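Local coordinates for protein pectinesterase (Sitophilus oryzae, PDB 4PMH) that hydrolyses the methyl esters of pectin, releasing methanol and probably helping the weevil digest plant cell walls, at residues 212-223 against 233-244. Residues are numbered along the deposited sequence; the frame is centred on the assembly and turned at random.
Sequences ERSYYTNTYIEG and SAIFESCTFYVK
Tyr216 and Phe236 both set CG anti to their carbonyl carbons (chi1 near -64° in each), and from these matching torsions the two rings project side by side from neighbouring strands into the protein interior. They form an offset stack, centroids 4.5 Å apart and planes at 22°, with Phe236 CE1 over one face of the tyrosine ring, 3.5 Å from Tyr216 CG. Farther along the same inner face, Ile221 brings CD1 to 3.8 Å from Phe236 CE1 and 3.6 Å from Phe241 CE2, bridging the Phe236 and Phe241 rings, while Leu202 of strand 202-204 packs against Tyr216, Ile221 and Phe236. With the ring gone, as in an alanine at Tyr216, Phe236 would probably lose its stacking partner and a gap would open beside it.

On the outer face Tyr215 takes a different rotamer, CG anti to the backbone N (chi1 -158°), and lays CE1 against Ile235 CG2. Its hydroxyl points at the carboxylate of Glu237, nearly coplanar with the ring; the modelled 2.3 Å from Tyr215 OH to Glu237 OE1 is doubtfully short. Tyr220 OH sits 3.3 Å from Tyr242 CG.

Parallel backbone bonds join 213-217 to 233-237 and 220-223 to 240-243, with Asn218 N to Glu237 O bridging the turn at 3.3 Å. Two equivalent bends stacked in register, one coil above the next, are the hallmark of the right-handed parallel beta-helix of pectin methylesterases; its Gly223 end lies near Gln199 and Asp200, the probable transition-state stabiliser and proton donor.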
loop_
_atom_site.group_PDB
_atom_site.type_symbol
_atom_site.label_atom_id
_atom_site.label_comp_id
_atom_site.label_asym_id
_atom_site.label_seq_id
_atom_site.Cartn_x
_atom_site.Cartn_y
_atom_site.Cartn_z
ATOM N N GLU A 212 -0.661 12.809 -4.827
ATOM C CA GLU A 212 -0.482 12.081 -3.558
ATOM C C GLU A 212 0.502 10.951 -3.841
ATOM O O GLU A 212 0.108 9.842 -4.182
ATOM C CB GLU A 212 -1.813 11.526 -3.028
ATOM C CG GLU A 212 -1.742 11.033 -1.582
ATOM C CD GLU A 212 -3.018 10.344 -1.096
ATOM O OE1 GLU A 212 -4.087 10.513 -1.711
ATOM O OE2 GLU A 212 -2.959 9.602 -0.102
ATOM N N ARG A 213 1.790 11.273 -3.700
ATOM C CA ARG A 213 2.864 10.430 -4.180
ATOM C C ARG A 213 3.576 9.702 -3.041
ATOM O O ARG A 213 3.822 10.272 -1.979
ATOM C CB ARG A 213 3.885 11.279 -4.936
ATOM C CG ARG A 213 3.286 11.940 -6.169
ATOM C CD ARG A 213 4.164 13.061 -6.682
ATOM N NE ARG A 213 4.152 14.216 -5.788
ATOM C CZ ARG A 213 4.546 15.448 -6.131
ATOM N NH1 ARG A 213 4.996 15.713 -7.361
ATOM N NH2 ARG A 213 4.470 16.430 -5.233
ATOM N N SER A 214 3.895 8.442 -3.286
ATOM C CA SER A 214 4.659 7.631 -2.331
ATOM C C SER A 214 5.672 6.795 -3.081
ATOM O O SER A 214 5.453 6.435 -4.233
ATOM C CB SER A 214 3.752 6.760 -1.437
ATOM O OG SER A 214 2.790 6.032 -2.173
ATOM N N TYR A 215 6.801 6.536 -2.421
ATOM C CA TYR A 215 7.927 5.870 -3.033
ATOM C C TYR A 215 8.412 4.784 -2.093
ATOM O O TYR A 215 8.942 5.080 -0.997
ATOM C CB TYR A 215 9.062 6.860 -3.279
ATOM C CG TYR A 215 10.065 6.468 -4.349
ATOM C CD1 TYR A 215 10.282 5.152 -4.719
ATOM C CD2 TYR A 215 10.818 7.444 -4.980
ATOM C CE1 TYR A 215 11.201 4.818 -5.708
ATOM C CE2 TYR A 215 11.747 7.118 -5.957
ATOM C CZ TYR A 215 11.929 5.791 -6.312
ATOM O OH TYR A 215 12.850 5.460 -7.289
ATOM N N TYR A 216 8.219 3.553 -2.536
ATOM C CA TYR A 216 8.634 2.344 -1.850
ATOM C C TYR A 216 9.901 1.794 -2.490
ATOM O O TYR A 216 9.919 1.512 -3.653
ATOM C CB TYR A 216 7.542 1.290 -1.967
ATOM C CG TYR A 216 6.275 1.697 -1.277
ATOM C CD1 TYR A 216 5.407 2.636 -1.842
ATOM C CD2 TYR A 216 5.955 1.168 -0.037
ATOM C CE1 TYR A 216 4.242 3.027 -1.176
ATOM C CE2 TYR A 216 4.814 1.542 0.624
ATOM C CZ TYR A 216 3.962 2.474 0.058
ATOM O OH TYR A 216 2.837 2.822 0.757
ATOM N N THR A 217 10.949 1.629 -1.700
ATOM C CA THR A 217 12.202 1.058 -2.158
ATOM C C THR A 217 12.629 -0.049 -1.222
ATOM O O THR A 217 12.472 0.071 -0.005
ATOM C CB THR A 217 13.320 2.120 -2.198
ATOM O OG1 THR A 217 13.268 2.912 -1.013
ATOM C CG2 THR A 217 13.135 3.019 -3.385
ATOM N N ASN A 218 13.157 -1.129 -1.799
ATOM C CA ASN A 218 13.709 -2.233 -1.045
ATOM C C ASN A 218 12.787 -2.742 0.039
ATOM O O ASN A 218 13.206 -3.008 1.129
ATOM C CB ASN A 218 15.066 -1.840 -0.479
ATOM C CG ASN A 218 16.019 -1.382 -1.561
ATOM O OD1 ASN A 218 15.888 -0.285 -2.105
ATOM N ND2 ASN A 218 16.954 -2.234 -1.911
ATOM N N THR A 219 11.521 -2.909 -0.305
ATOM C CA THR A 219 10.498 -3.197 0.668
ATOM C C THR A 219 9.739 -4.483 0.296
ATOM O O THR A 219 9.473 -4.766 -0.892
ATOM C CB THR A 219 9.599 -1.951 0.825
ATOM O OG1 THR A 219 10.341 -0.940 1.527
ATOM C CG2 THR A 219 8.300 -2.255 1.590
ATOM N N TYR A 220 9.425 -5.246 1.343
ATOM C CA TYR A 220 8.771 -6.543 1.282
ATOM C C TYR A 220 7.317 -6.392 1.752
ATOM O O TYR A 220 7.053 -5.890 2.852
ATOM C CB TYR A 220 9.496 -7.542 2.212
ATOM C CG TYR A 220 8.817 -8.892 2.324
ATOM C CD1 TYR A 220 9.055 -9.898 1.378
ATOM C CD2 TYR A 220 7.919 -9.166 3.359
ATOM C CE1 TYR A 220 8.438 -11.136 1.478
ATOM C CE2 TYR A 220 7.285 -10.407 3.457
ATOM C CZ TYR A 220 7.547 -11.384 2.522
ATOM O OH TYR A 220 6.907 -12.600 2.599
ATOM N N ILE A 221 6.386 -6.845 0.927
ATOM C CA ILE A 221 4.984 -6.668 1.181
ATOM C C ILE A 221 4.263 -7.997 0.945
ATOM O O ILE A 221 4.386 -8.581 -0.140
ATOM C CB ILE A 221 4.372 -5.578 0.247
ATOM C CG1 ILE A 221 5.196 -4.290 0.295
ATOM C CG2 ILE A 221 2.917 -5.303 0.612
ATOM C CD1 ILE A 221 4.873 -3.314 -0.802
ATOM N N GLU A 222 3.510 -8.467 1.944
ATOM C CA GLU A 222 2.785 -9.719 1.798
ATOM C C GLU A 222 1.321 -9.614 2.149
ATOM O O GLU A 222 0.914 -8.777 2.936
ATOM C CB GLU A 222 3.435 -10.879 2.598
ATOM C CG GLU A 222 3.564 -10.695 4.093
ATOM C CD GLU A 222 4.172 -11.910 4.830
ATOM O OE1 GLU A 222 3.651 -12.214 5.922
ATOM O OE2 GLU A 222 5.152 -12.545 4.351
ATOM N N GLY A 223 0.556 -10.521 1.566
ATOM C CA GLY A 223 -0.875 -10.590 1.759
ATOM C C GLY A 223 -1.449 -11.651 0.851
ATOM O O GLY A 223 -0.719 -12.461 0.285
ATOM N N SER A 233 -0.440 7.950 -6.235
ATOM C CA SER A 233 0.615 7.739 -7.201
ATOM C C SER A 233 1.741 7.071 -6.447
ATOM O O SER A 233 2.519 7.744 -5.775
ATOM C CB SER A 233 1.096 9.057 -7.793
ATOM O OG SER A 233 0.127 9.637 -8.645
ATOM N N ALA A 234 1.837 5.749 -6.547
ATOM C CA ALA A 234 2.779 4.989 -5.715
ATOM C C ALA A 234 3.759 4.216 -6.575
ATOM O O ALA A 234 3.355 3.452 -7.446
ATOM C CB ALA A 234 2.032 4.045 -4.784
ATOM N N ILE A 235 5.048 4.455 -6.330
ATOM C CA ILE A 235 6.143 3.814 -7.037
ATOM C C ILE A 235 6.753 2.748 -6.133
ATOM O O ILE A 235 7.039 3.015 -4.959
ATOM C CB ILE A 235 7.223 4.850 -7.397
ATOM C CG1 ILE A 235 6.635 5.867 -8.368
ATOM C CG2 ILE A 235 8.472 4.188 -7.949
ATOM C CD1 ILE A 235 7.397 7.177 -8.410
ATOM N N PHE A 236 6.939 1.548 -6.674
ATOM C CA PHE A 236 7.532 0.432 -5.946
ATOM C C PHE A 236 8.745 -0.010 -6.730
ATOM O O PHE A 236 8.599 -0.613 -7.789
ATOM C CB PHE A 236 6.553 -0.730 -5.852
ATOM C CG PHE A 236 5.310 -0.412 -5.093
ATOM C CD1 PHE A 236 5.240 -0.633 -3.716
ATOM C CD2 PHE A 236 4.199 0.115 -5.740
ATOM C CE1 PHE A 236 4.085 -0.341 -3.015
ATOM C CE2 PHE A 236 3.043 0.414 -5.034
ATOM C CZ PHE A 236 2.985 0.180 -3.673
ATOM N N GLU A 237 9.935 0.326 -6.241
ATOM C CA GLU A 237 11.178 0.007 -6.951
ATOM C C GLU A 237 12.004 -0.956 -6.098
ATOM O O GLU A 237 12.258 -0.680 -4.909
ATOM C CB GLU A 237 11.974 1.292 -7.266
ATOM C CG GLU A 237 13.305 1.022 -7.919
ATOM C CD GLU A 237 14.076 2.274 -8.321
ATOM O OE1 GLU A 237 13.711 3.400 -7.919
ATOM O OE2 GLU A 237 15.081 2.117 -9.055
ATOM N N SER A 238 12.417 -2.075 -6.701
ATOM C CA SER A 238 13.196 -3.112 -6.009
ATOM C C SER A 238 12.459 -3.646 -4.785
ATOM O O SER A 238 13.028 -3.809 -3.729
ATOM C CB SER A 238 14.595 -2.634 -5.640
ATOM O OG SER A 238 15.237 -2.134 -6.812
ATOM N N CYS A 239 11.186 -3.917 -4.965
ATOM C CA CYS A 239 10.342 -4.402 -3.886
ATOM C C CYS A 239 10.001 -5.851 -4.148
ATOM O O CYS A 239 10.214 -6.341 -5.246
ATOM C CB CYS A 239 9.064 -3.567 -3.809
ATOM S SG CYS A 239 9.278 -1.927 -3.089
ATOM N N THR A 240 9.500 -6.541 -3.121
ATOM C CA THR A 240 9.037 -7.904 -3.264
ATOM C C THR A 240 7.609 -7.980 -2.763
ATOM O O THR A 240 7.325 -7.500 -1.662
ATOM C CB THR A 240 9.921 -8.903 -2.480
ATOM O OG1 THR A 240 11.248 -8.902 -3.025
ATOM C CG2 THR A 240 9.380 -10.319 -2.569
ATOM N N PHE A 241 6.736 -8.577 -3.569
ATOM C CA PHE A 241 5.334 -8.774 -3.223
ATOM C C PHE A 241 5.098 -10.279 -3.098
ATOM O O PHE A 241 5.333 -11.031 -4.069
ATOM C CB PHE A 241 4.415 -8.197 -4.312
ATOM C CG PHE A 241 4.625 -6.731 -4.582
ATOM C CD1 PHE A 241 5.594 -6.312 -5.480
ATOM C CD2 PHE A 241 3.855 -5.768 -3.934
ATOM C CE1 PHE A 241 5.800 -4.954 -5.723
ATOM C CE2 PHE A 241 4.063 -4.418 -4.156
ATOM C CZ PHE A 241 5.046 -4.006 -5.056
ATOM N N TYR A 242 4.640 -10.724 -1.927
ATOM C CA TYR A 242 4.588 -12.146 -1.613
ATOM C C TYR A 242 3.158 -12.566 -1.299
ATOM O O TYR A 242 2.565 -12.091 -0.331
ATOM C CB TYR A 242 5.504 -12.447 -0.422
ATOM C CG TYR A 242 5.765 -13.912 -0.205
ATOM C CD1 TYR A 242 4.839 -14.698 0.451
ATOM C CD2 TYR A 242 6.938 -14.513 -0.676
ATOM C CE1 TYR A 242 5.058 -16.045 0.633
ATOM C CE2 TYR A 242 7.171 -15.872 -0.498
ATOM C CZ TYR A 242 6.218 -16.630 0.155
ATOM O OH TYR A 242 6.412 -17.976 0.376
ATOM N N VAL A 243 2.621 -13.449 -2.119
ATOM C CA VAL A 243 1.261 -13.928 -1.972
ATOM C C VAL A 243 1.278 -15.116 -1.029
ATOM O O VAL A 243 1.816 -16.161 -1.357
ATOM C CB VAL A 243 0.662 -14.372 -3.298
ATOM C CG1 VAL A 243 -0.803 -14.748 -3.122
ATOM C CG2 VAL A 243 0.795 -13.258 -4.323
ATOM N N LYS A 244 0.684 -14.935 0.136
ATOM C CA LYS A 244 0.688 -15.949 1.165
ATOM C C LYS A 244 -0.395 -16.967 0.905
ATOM O O LYS A 244 -1.428 -16.662 0.324
ATOM C CB LYS A 244 0.454 -15.316 2.535
ATOM C CG LYS A 244 1.674 -14.614 3.116
ATOM C CD LYS A 244 1.564 -14.425 4.625
ATOM C CE LYS A 244 1.726 -15.726 5.401
ATOM N NZ LYS A 244 3.134 -16.173 5.600
HETATM O O HOH W 1 -1.478 11.327 -7.155
#